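Local coordinates for putative lipoprotein (Pseudomonas protegens, PDB 4KT3) that probably acts as the immunity protein of a type VI secretion system pair, binding a peptidoglycan-degrading glycoside hydrolase effector to protect the producing cell, at residues Q35-Q40 against F65-N70; E25-V30 against R107-R112. All coordinates share one frame; numbering follows the deposited sequence.

Interaction 1 (Q35-Q40 against F65-N70)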
ATOM      1  N   GLN B  35      -6.815  13.791  -9.278  1.00 53.01           N
ATOM      2  CA  GLN B  35      -5.814  14.131  -8.262  1.00 52.85           C
ATOM      3  C   GLN B  35      -4.437  14.381  -8.870  1.00 55.11           C
ATOM      4  O   GLN B  35      -3.456  14.527  -8.139  1.00 55.36           O
ATOM      5  CB  GLN B  35      -5.657  12.992  -7.258  1.00 53.29           C
ATOM      6  CG  GLN B  35      -6.924  12.247  -6.896  1.00 52.84           C
ATOM      7  CD  GLN B  35      -7.588  12.801  -5.661  1.00 53.31           C
ATOM      8  OE1 GLN B  35      -8.758  13.176  -5.692  1.00 53.82           O
ATOM      9  NE2 GLN B  35      -6.850  12.845  -4.556  1.00 53.56           N
ATOM     10  N   ASP B  36      -4.363  14.416 -10.197  1.00 54.72           N
ATOM     11  CA  ASP B  36      -3.082  14.335 -10.899  1.00 56.86           C
ATOM     12  C   ASP B  36      -2.422  12.961 -10.661  1.00 58.14           C
ATOM     13  O   ASP B  36      -2.883  11.953 -11.200  1.00 58.77           O
ATOM     14  CB  ASP B  36      -2.147  15.458 -10.446  1.00 20.00           C
ATOM     15  N   TYR B  37      -1.352  12.919  -9.869  1.00 58.47           N
ATOM     16  CA  TYR B  37      -0.644  11.668  -9.560  1.00 55.01           C
ATOM     17  C   TYR B  37       0.326  11.204 -10.661  1.00 56.26           C
ATOM     18  O   TYR B  37       1.201  10.384 -10.394  1.00 59.05           O
ATOM     19  CB  TYR B  37      -1.610  10.523  -9.235  1.00 51.58           C
ATOM     20  CG  TYR B  37      -2.038  10.410  -7.788  1.00 47.06           C
ATOM     21  CD1 TYR B  37      -1.125  10.131  -6.780  1.00 47.33           C
ATOM     22  CD2 TYR B  37      -3.369  10.537  -7.443  1.00 46.59           C
ATOM     23  CE1 TYR B  37      -1.537  10.000  -5.455  1.00 47.25           C
ATOM     24  CE2 TYR B  37      -3.791  10.413  -6.135  1.00 47.74           C
ATOM     25  CZ  TYR B  37      -2.879  10.144  -5.145  1.00 46.02           C
ATOM     26  OH  TYR B  37      -3.337  10.021  -3.852  1.00 43.02           O
ATOM     27  N   GLN B  38       0.159  11.689 -11.889  1.00 53.68           N
ATOM     28  CA  GLN B  38       1.167  11.476 -12.933  1.00 49.21           C
ATOM     29  C   GLN B  38       1.250  10.058 -13.517  1.00 46.52           C
ATOM     30  O   GLN B  38       2.350   9.558 -13.739  1.00 45.93           O
ATOM     31  CB  GLN B  38       2.547  11.837 -12.368  1.00 52.80           C
ATOM     32  N   LEU B  39       0.112   9.424 -13.804  1.00 43.99           N
ATOM     33  CA  LEU B  39       0.104   7.998 -14.162  1.00 41.57           C
ATOM     34  C   LEU B  39       0.928   7.631 -15.397  1.00 44.19           C
ATOM     35  O   LEU B  39       1.289   6.462 -15.574  1.00 41.74           O
ATOM     36  CB  LEU B  39      -1.330   7.498 -14.365  1.00 39.53           C
ATOM     37  CG  LEU B  39      -2.259   7.659 -13.167  1.00 40.48           C
ATOM     38  CD1 LEU B  39      -3.572   6.929 -13.424  1.00 46.28           C
ATOM     39  CD2 LEU B  39      -1.584   7.149 -11.903  1.00 41.77           C
ATOM     40  N   GLN B  40       1.207   8.616 -16.247  1.00 48.59           N
ATOM     41  CA  GLN B  40       1.960   8.386 -17.478  1.00 51.54           C
ATOM     42  C   GLN B  40       3.342   9.033 -17.399  1.00 51.48           C
ATOM     43  O   GLN B  40       3.641   9.978 -18.131  1.00 58.37           O
ATOM     44  CB  GLN B  40       1.194   8.938 -18.690  1.00 49.16           C
ATOM     45  N   PHE B  65      -5.582  -1.771  -4.940  1.00 11.63           N
ATOM     46  CA  PHE B  65      -4.574  -1.397  -5.926  1.00 12.97           C
ATOM     47  C   PHE B  65      -3.502  -0.557  -5.268  1.00 13.92           C
ATOM     48  O   PHE B  65      -3.799   0.292  -4.425  1.00 13.44           O
ATOM     49  CB  PHE B  65      -5.194  -0.561  -7.057  1.00 13.85           C
ATOM     50  CG  PHE B  65      -6.268  -1.269  -7.799  1.00 12.78           C
ATOM     51  CD1 PHE B  65      -5.962  -2.045  -8.908  1.00 15.20           C
ATOM     52  CD2 PHE B  65      -7.594  -1.179  -7.382  1.00 13.82           C
ATOM     53  CE1 PHE B  65      -6.955  -2.714  -9.591  1.00 13.06           C
ATOM     54  CE2 PHE B  65      -8.585  -1.847  -8.068  1.00 17.11           C
ATOM     55  CZ  PHE B  65      -8.267  -2.608  -9.177  1.00 15.07           C
ATOM     56  N   SER B  66      -2.253  -0.790  -5.649  1.00 12.86           N
ATOM     57  CA  SER B  66      -1.176   0.079  -5.202  1.00 11.35           C
ATOM     58  C   SER B  66      -0.714   0.954  -6.356  1.00 14.70           C
ATOM     59  O   SER B  66      -0.753   0.542  -7.517  1.00 16.62           O
ATOM     60  CB  SER B  66      -0.007  -0.737  -4.659  1.00 18.29           C
ATOM     61  OG  SER B  66       0.645  -1.437  -5.690  1.00 18.38           O
ATOM     62  N   LEU B  67      -0.292   2.170  -6.023  1.00 13.51           N
ATOM     63  CA  LEU B  67       0.272   3.104  -6.978  1.00 14.33           C
ATOM     64  C   LEU B  67       1.714   3.342  -6.562  1.00 13.29           C
ATOM     65  O   LEU B  67       1.993   3.734  -5.428  1.00 14.85           O
ATOM     66  CB  LEU B  67      -0.500   4.408  -6.949  1.00 15.96           C
ATOM     67  CG  LEU B  67       0.061   5.548  -7.801  1.00 19.52           C
ATOM     68  CD1 LEU B  67       0.050   5.190  -9.282  1.00 22.19           C
ATOM     69  CD2 LEU B  67      -0.736   6.813  -7.534  1.00 22.31           C
ATOM     70  N   GLY B  68       2.639   3.082  -7.470  1.00 18.56           N
ATOM     71  CA  GLY B  68       4.039   3.126  -7.111  1.00 23.65           C
ATOM     72  C   GLY B  68       4.947   3.605  -8.214  1.00 17.41           C
ATOM     73  O   GLY B  68       4.512   3.852  -9.333  1.00 18.07           O
ATOM     74  N   TYR B  69       6.230   3.680  -7.878  1.00 18.53           N
ATOM     75  CA  TYR B  69       7.213   4.330  -8.699  1.00 18.78           C
ATOM     76  C   TYR B  69       8.589   3.732  -8.443  1.00 15.85           C
ATOM     77  O   TYR B  69       9.042   3.704  -7.301  1.00 16.43           O
ATOM     78  CB  TYR B  69       7.213   5.813  -8.334  1.00 25.55           C
ATOM     79  CG  TYR B  69       8.293   6.619  -8.995  1.00 27.05           C
ATOM     80  CD1 TYR B  69       8.423   6.616 -10.369  1.00 33.22           C
ATOM     81  CD2 TYR B  69       9.168   7.401  -8.245  1.00 28.08           C
ATOM     82  CE1 TYR B  69       9.391   7.352 -10.997  1.00 30.53           C
ATOM     83  CE2 TYR B  69      10.152   8.150  -8.865  1.00 26.63           C
ATOM     84  CZ  TYR B  69      10.260   8.118 -10.252  1.00 27.59           C
ATOM     85  OH  TYR B  69      11.220   8.850 -10.923  1.00 34.36           O
ATOM     86  N   ASN B  70       9.261   3.276  -9.503  1.00 16.51           N
ATOM     87  CA  ASN B  70      10.653   2.826  -9.388  1.00 15.38           C
ATOM     88  C   ASN B  70      11.590   3.797 -10.098  1.00 16.08           C
ATOM     89  O   ASN B  70      11.485   4.028 -11.317  1.00 19.78           O
ATOM     90  CB  ASN B  70      10.847   1.411  -9.946  1.00 18.89           C
ATOM     91  CG  ASN B  70      10.285   0.334  -9.039  1.00 17.75           C
ATOM     92  OD1 ASN B  70      10.748   0.148  -7.906  1.00 16.00           O
ATOM     93  ND2 ASN B  70       9.284  -0.390  -9.533  1.00 23.15           N
TER

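Interaction 2 (E25-V30 against R107-R112)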
ATOM      1  N   GLU B  25     -10.029  -1.164 -11.843  1.00 19.83           N
ATOM      2  CA  GLU B  25      -8.801  -0.423 -12.095  1.00 19.08           C
ATOM      3  C   GLU B  25      -9.083   0.785 -12.991  1.00 19.28           C
ATOM      4  O   GLU B  25      -8.503   1.857 -12.814  1.00 20.29           O
ATOM      5  CB  GLU B  25      -7.734  -1.300 -12.752  1.00 18.69           C
ATOM      6  CG  GLU B  25      -6.394  -0.600 -12.833  1.00 22.55           C
ATOM      7  CD  GLU B  25      -5.389  -1.340 -13.691  1.00 32.52           C
ATOM      8  OE1 GLU B  25      -5.268  -2.574 -13.564  1.00 36.34           O
ATOM      9  OE2 GLU B  25      -4.713  -0.678 -14.499  1.00 34.81           O
ATOM     10  N   GLN B  26      -9.970   0.614 -13.961  1.00 18.95           N
ATOM     11  CA  GLN B  26     -10.307   1.727 -14.836  1.00 22.04           C
ATOM     12  C   GLN B  26     -11.039   2.824 -14.060  1.00 22.02           C
ATOM     13  O   GLN B  26     -10.808   4.014 -14.302  1.00 21.71           O
ATOM     14  CB  GLN B  26     -11.102   1.256 -16.053  1.00 24.87           C
ATOM     15  CG  GLN B  26     -10.257   0.444 -17.024  1.00 34.39           C
ATOM     16  CD  GLN B  26      -8.965   1.158 -17.424  1.00 37.30           C
ATOM     17  OE1 GLN B  26      -8.985   2.324 -17.825  1.00 38.46           O
ATOM     18  NE2 GLN B  26      -7.835   0.457 -17.307  1.00 40.84           N
ATOM     19  N   VAL B  27     -11.887   2.428 -13.111  1.00 20.93           N
ATOM     20  CA  VAL B  27     -12.521   3.386 -12.210  1.00 18.61           C
ATOM     21  C   VAL B  27     -11.443   4.142 -11.426  1.00 17.43           C
ATOM     22  O   VAL B  27     -11.464   5.370 -11.351  1.00 18.81           O
ATOM     23  CB  VAL B  27     -13.508   2.691 -11.227  1.00 18.78           C
ATOM     24  CG1 VAL B  27     -14.003   3.661 -10.167  1.00 19.50           C
ATOM     25  CG2 VAL B  27     -14.703   2.109 -11.985  1.00 21.74           C
ATOM     26  N   LEU B  28     -10.501   3.411 -10.837  1.00 18.04           N
ATOM     27  CA  LEU B  28      -9.407   4.045 -10.106  1.00 15.35           C
ATOM     28  C   LEU B  28      -8.652   5.031 -10.999  1.00 20.14           C
ATOM     29  O   LEU B  28      -8.325   6.148 -10.580  1.00 18.11           O
ATOM     30  CB  LEU B  28      -8.449   2.986  -9.550  1.00 16.07           C
ATOM     31  CG  LEU B  28      -7.227   3.563  -8.837  1.00 17.62           C
ATOM     32  CD1 LEU B  28      -7.651   4.421  -7.642  1.00 20.62           C
ATOM     33  CD2 LEU B  28      -6.290   2.457  -8.387  1.00 17.85           C
ATOM     34  N   ARG B  29      -8.374   4.633 -12.235  1.00 18.20           N
ATOM     35  CA  ARG B  29      -7.632   5.511 -13.140  1.00 20.70           C
ATOM     36  C   ARG B  29      -8.375   6.819 -13.411  1.00 20.21           C
ATOM     37  O   ARG B  29      -7.761   7.886 -13.472  1.00 24.67           O
ATOM     38  CB  ARG B  29      -7.292   4.788 -14.437  1.00 21.61           C
ATOM     39  CG  ARG B  29      -6.143   3.820 -14.283  1.00 23.16           C
ATOM     40  CD  ARG B  29      -5.852   3.072 -15.565  1.00 25.02           C
ATOM     41  NE  ARG B  29      -4.843   2.040 -15.341  1.00 26.39           N
ATOM     42  CZ  ARG B  29      -3.531   2.254 -15.338  1.00 26.57           C
ATOM     43  NH1 ARG B  29      -3.044   3.469 -15.558  1.00 31.78           N
ATOM     44  NH2 ARG B  29      -2.700   1.245 -15.123  1.00 26.12           N
ATOM     45  N   VAL B  30      -9.696   6.742 -13.537  1.00 23.92           N
ATOM     46  CA  VAL B  30     -10.521   7.943 -13.632  1.00 23.47           C
ATOM     47  C   VAL B  30     -10.372   8.764 -12.346  1.00 23.75           C
ATOM     48  O   VAL B  30     -10.121   9.969 -12.391  1.00 28.42           O
ATOM     49  CB  VAL B  30     -12.003   7.598 -13.916  1.00 23.56           C
ATOM     50  CG1 VAL B  30     -12.898   8.840 -13.801  1.00 27.97           C
ATOM     51  CG2 VAL B  30     -12.158   7.001 -15.317  1.00 27.30           C
ATOM     52  N   ARG B 107     -17.730  10.510  -9.800  1.00 19.24           N
ATOM     53  CA  ARG B 107     -19.097  10.395  -9.285  1.00 22.28           C
ATOM     54  C   ARG B 107     -20.067   9.958 -10.375  1.00 21.90           C
ATOM     55  O   ARG B 107     -20.988   9.175 -10.129  1.00 19.30           O
ATOM     56  CB  ARG B 107     -19.563  11.732  -8.703  1.00 23.74           C
ATOM     57  CG  ARG B 107     -18.907  12.100  -7.368  1.00 25.02           C
ATOM     58  CD  ARG B 107     -19.374  11.205  -6.217  1.00 29.68           C
ATOM     59  NE  ARG B 107     -18.661  11.508  -4.972  1.00 34.91           N
ATOM     60  CZ  ARG B 107     -17.514  10.942  -4.598  1.00 34.38           C
ATOM     61  NH1 ARG B 107     -16.944  11.292  -3.456  1.00 33.72           N
ATOM     62  NH2 ARG B 107     -16.928  10.024  -5.358  1.00 29.78           N
ATOM     63  N   ALA B 108     -19.865  10.472 -11.583  1.00 19.94           N
ATOM     64  CA  ALA B 108     -20.694  10.090 -12.716  1.00 22.97           C
ATOM     65  C   ALA B 108     -20.546   8.590 -12.996  1.00 23.27           C
ATOM     66  O   ALA B 108     -21.527   7.898 -13.264  1.00 21.57           O
ATOM     67  CB  ALA B 108     -20.324  10.915 -13.952  1.00 23.13           C
ATOM     68  N   LEU B 109     -19.314   8.096 -12.942  1.00 21.22           N
ATOM     69  CA  LEU B 109     -19.059   6.676 -13.152  1.00 22.56           C
ATOM     70  C   LEU B 109     -19.733   5.840 -12.072  1.00 20.10           C
ATOM     71  O   LEU B 109     -20.316   4.789 -12.350  1.00 21.29           O
ATOM     72  CB  LEU B 109     -17.558   6.391 -13.132  1.00 26.84           C
ATOM     73  CG  LEU B 109     -16.931   5.896 -14.425  1.00 33.99           C
ATOM     74  CD1 LEU B 109     -15.491   5.493 -14.141  1.00 31.76           C
ATOM     75  CD2 LEU B 109     -17.732   4.743 -15.043  1.00 33.63           C
ATOM     76  N   GLN B 110     -19.639   6.307 -10.834  1.00 20.79           N
ATOM     77  CA  GLN B 110     -20.226   5.584  -9.711  1.00 19.24           C
ATOM     78  C   GLN B 110     -21.745   5.501  -9.836  1.00 18.25           C
ATOM     79  O   GLN B 110     -22.333   4.459  -9.555  1.00 19.93           O
ATOM     80  CB  GLN B 110     -19.813   6.233  -8.395  1.00 16.71           C
ATOM     81  CG  GLN B 110     -18.311   6.067  -8.146  1.00 19.44           C
ATOM     82  CD  GLN B 110     -17.746   7.003  -7.096  1.00 20.69           C
ATOM     83  OE1 GLN B 110     -18.273   8.083  -6.855  1.00 22.41           O
ATOM     84  NE2 GLN B 110     -16.649   6.591  -6.473  1.00 20.13           N
ATOM     85  N   ARG B 111     -22.388   6.576 -10.282  1.00 18.85           N
ATOM     86  CA  ARG B 111     -23.829   6.522 -10.477  1.00 18.42           C
ATOM     87  C   ARG B 111     -24.181   5.510 -11.566  1.00 21.71           C
ATOM     88  O   ARG B 111     -25.223   4.860 -11.499  1.00 19.93           O
ATOM     89  CB  ARG B 111     -24.402   7.898 -10.825  1.00 20.38           C
ATOM     90  CG  ARG B 111     -24.365   8.896  -9.673  1.00 22.19           C
ATOM     91  CD  ARG B 111     -25.095  10.197 -10.024  1.00 25.45           C
ATOM     92  NE  ARG B 111     -24.466  10.912 -11.132  1.00 26.45           N
ATOM     93  CZ  ARG B 111     -23.532  11.855 -11.012  1.00 29.34           C
ATOM     94  NH1 ARG B 111     -23.088  12.223  -9.823  1.00 27.55           N
ATOM     95  NH2 ARG B 111     -23.043  12.444 -12.100  1.00 27.91           N
ATOM     96  N   ARG B 112     -23.330   5.397 -12.583  1.00 20.21           N
ATOM     97  CA  ARG B 112     -23.560   4.434 -13.654  1.00 20.19           C
ATOM     98  C   ARG B 112     -23.403   3.013 -13.123  1.00 19.25           C
ATOM     99  O   ARG B 112     -24.210   2.136 -13.428  1.00 21.21           O
ATOM    100  CB  ARG B 112     -22.593   4.686 -14.808  1.00 23.85           C
ATOM    101  CG  ARG B 112     -22.644   3.668 -15.924  1.00 33.57           C
ATOM    102  CD  ARG B 112     -21.480   3.860 -16.902  1.00 38.75           C
ATOM    103  NE  ARG B 112     -21.250   5.263 -17.249  1.00 41.19           N
ATOM    104  CZ  ARG B 112     -20.176   5.700 -17.904  1.00 45.63           C
ATOM    105  NH1 ARG B 112     -20.040   6.991 -18.174  1.00 48.66           N
ATOM    106  NH2 ARG B 112     -19.233   4.847 -18.291  1.00 44.32           N
TER

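Interaction 1 (Q35-Q40 against F65-N70)
Leu67 sends one methyl to Tyr37 and the other to Leu39. Its CD2 comes up against the ring of Tyr37, 3.4 Å from Tyr37 CD1 and 3.8 Å from Tyr37 CG, with the two side chains set obliquely to one another. The other branch, Leu67 CD1, touches Leu39 CD2 at 3.7 Å, and here the side chains lie roughly at right angles. Leu67 already points at the loop, and with CG anti to the backbone N (chi1 174°) its two methyls are spread toward Tyr37 and Leu39. On the loop side, Asp36, Tyr37 and Gln38 all have positive phi; the turn they make brings Tyr37 and Leu39 down onto the same leucine. Leu32 of helix 21-34 touches both loop side chains, while Phe83 of strand 78-86 lies against Tyr37 and Leu67. Tyr37 also packs on Gly156 of the effector chain, so this corner borders the partner. No hydrogen bond or salt bridge joins 35-40 to 65-70. With about 120 Å² buried between them, what this pair of segments contributes is apolar, probably through the exclusion of water from three methyls and a ring.

Interaction 2 (E25-V30 against R107-R112)
Leu109, which reaches across to Val27 and Val30, also has its CD2 against one face of the Arg112 guanidinium, about 3.5 Å from the plane and displaced toward the rim. Arg111 lays one face of its guanidinium back over the helix, above Ala108 CA and Arg107 O. The Arg29 guanidinium is instead used at its edge. It grips Glu25 side-on, with Arg29 NE 2.8 Å and Arg29 NH2 2.9 Å from the same atom, Glu25 OE2, which lies almost in the guanidinium plane. This is a salt bridge between residues four apart, about one turn of the helix. Arg107 NH2 meets Gln110 OE1 at 2.8 Å; it sits on a carbonyl lone pair, although the oxygen is tilted 29° from the guanidinium plane. Gln110 NE2 bonds Gly90 O, so both ends of that amide are fixed.

Between the helices the contact itself is apolar. Leu109 CD1 touches Val30 CG2 at 3.8 Å and Val27 CG2 at 4.1 Å, crossing both valines obliquely. Each valine presents the methyl that stands beside its backbone N. Leu109 has a chi1 of -115°, away from the staggered positions, so its reach probably carries some torsional strain. Leu9 of the N-terminal loop packs on Leu109 as well.

The segments run in broadly opposite directions, with Val27 CA and Leu109 CA 7.4 Å apart. Helix 21-34 thus packs on the sheet through Leu28, which turns away from helix 104-117 to meet Phe83 and Val85, and through Val27, which also touches Val85, and on helix 104-117 through Val27 and Val30: helices packed beside an antiparallel sheet, as in alpha+beta proteins.

Both contacts draw on helix 21-34 and its continuation: interaction 2 uses the helix itself, interaction 1 the loop that follows it. Their centres lie about 17 Å apart, yet they meet directly, with Phe65 CB 3.5 Å from Leu28 CD2. Interaction 2 is the more buried, joining two helices in the interior away from the partner chain. Interaction 1 is partly buried and ties a loop to a strand beside the effector, where Asn70 hydrogen-bonds His88 of that chain. Neither has a polar bond between its segments; in interaction 2, however, charged and amide groups pair within each helix, apart from the apolar contact.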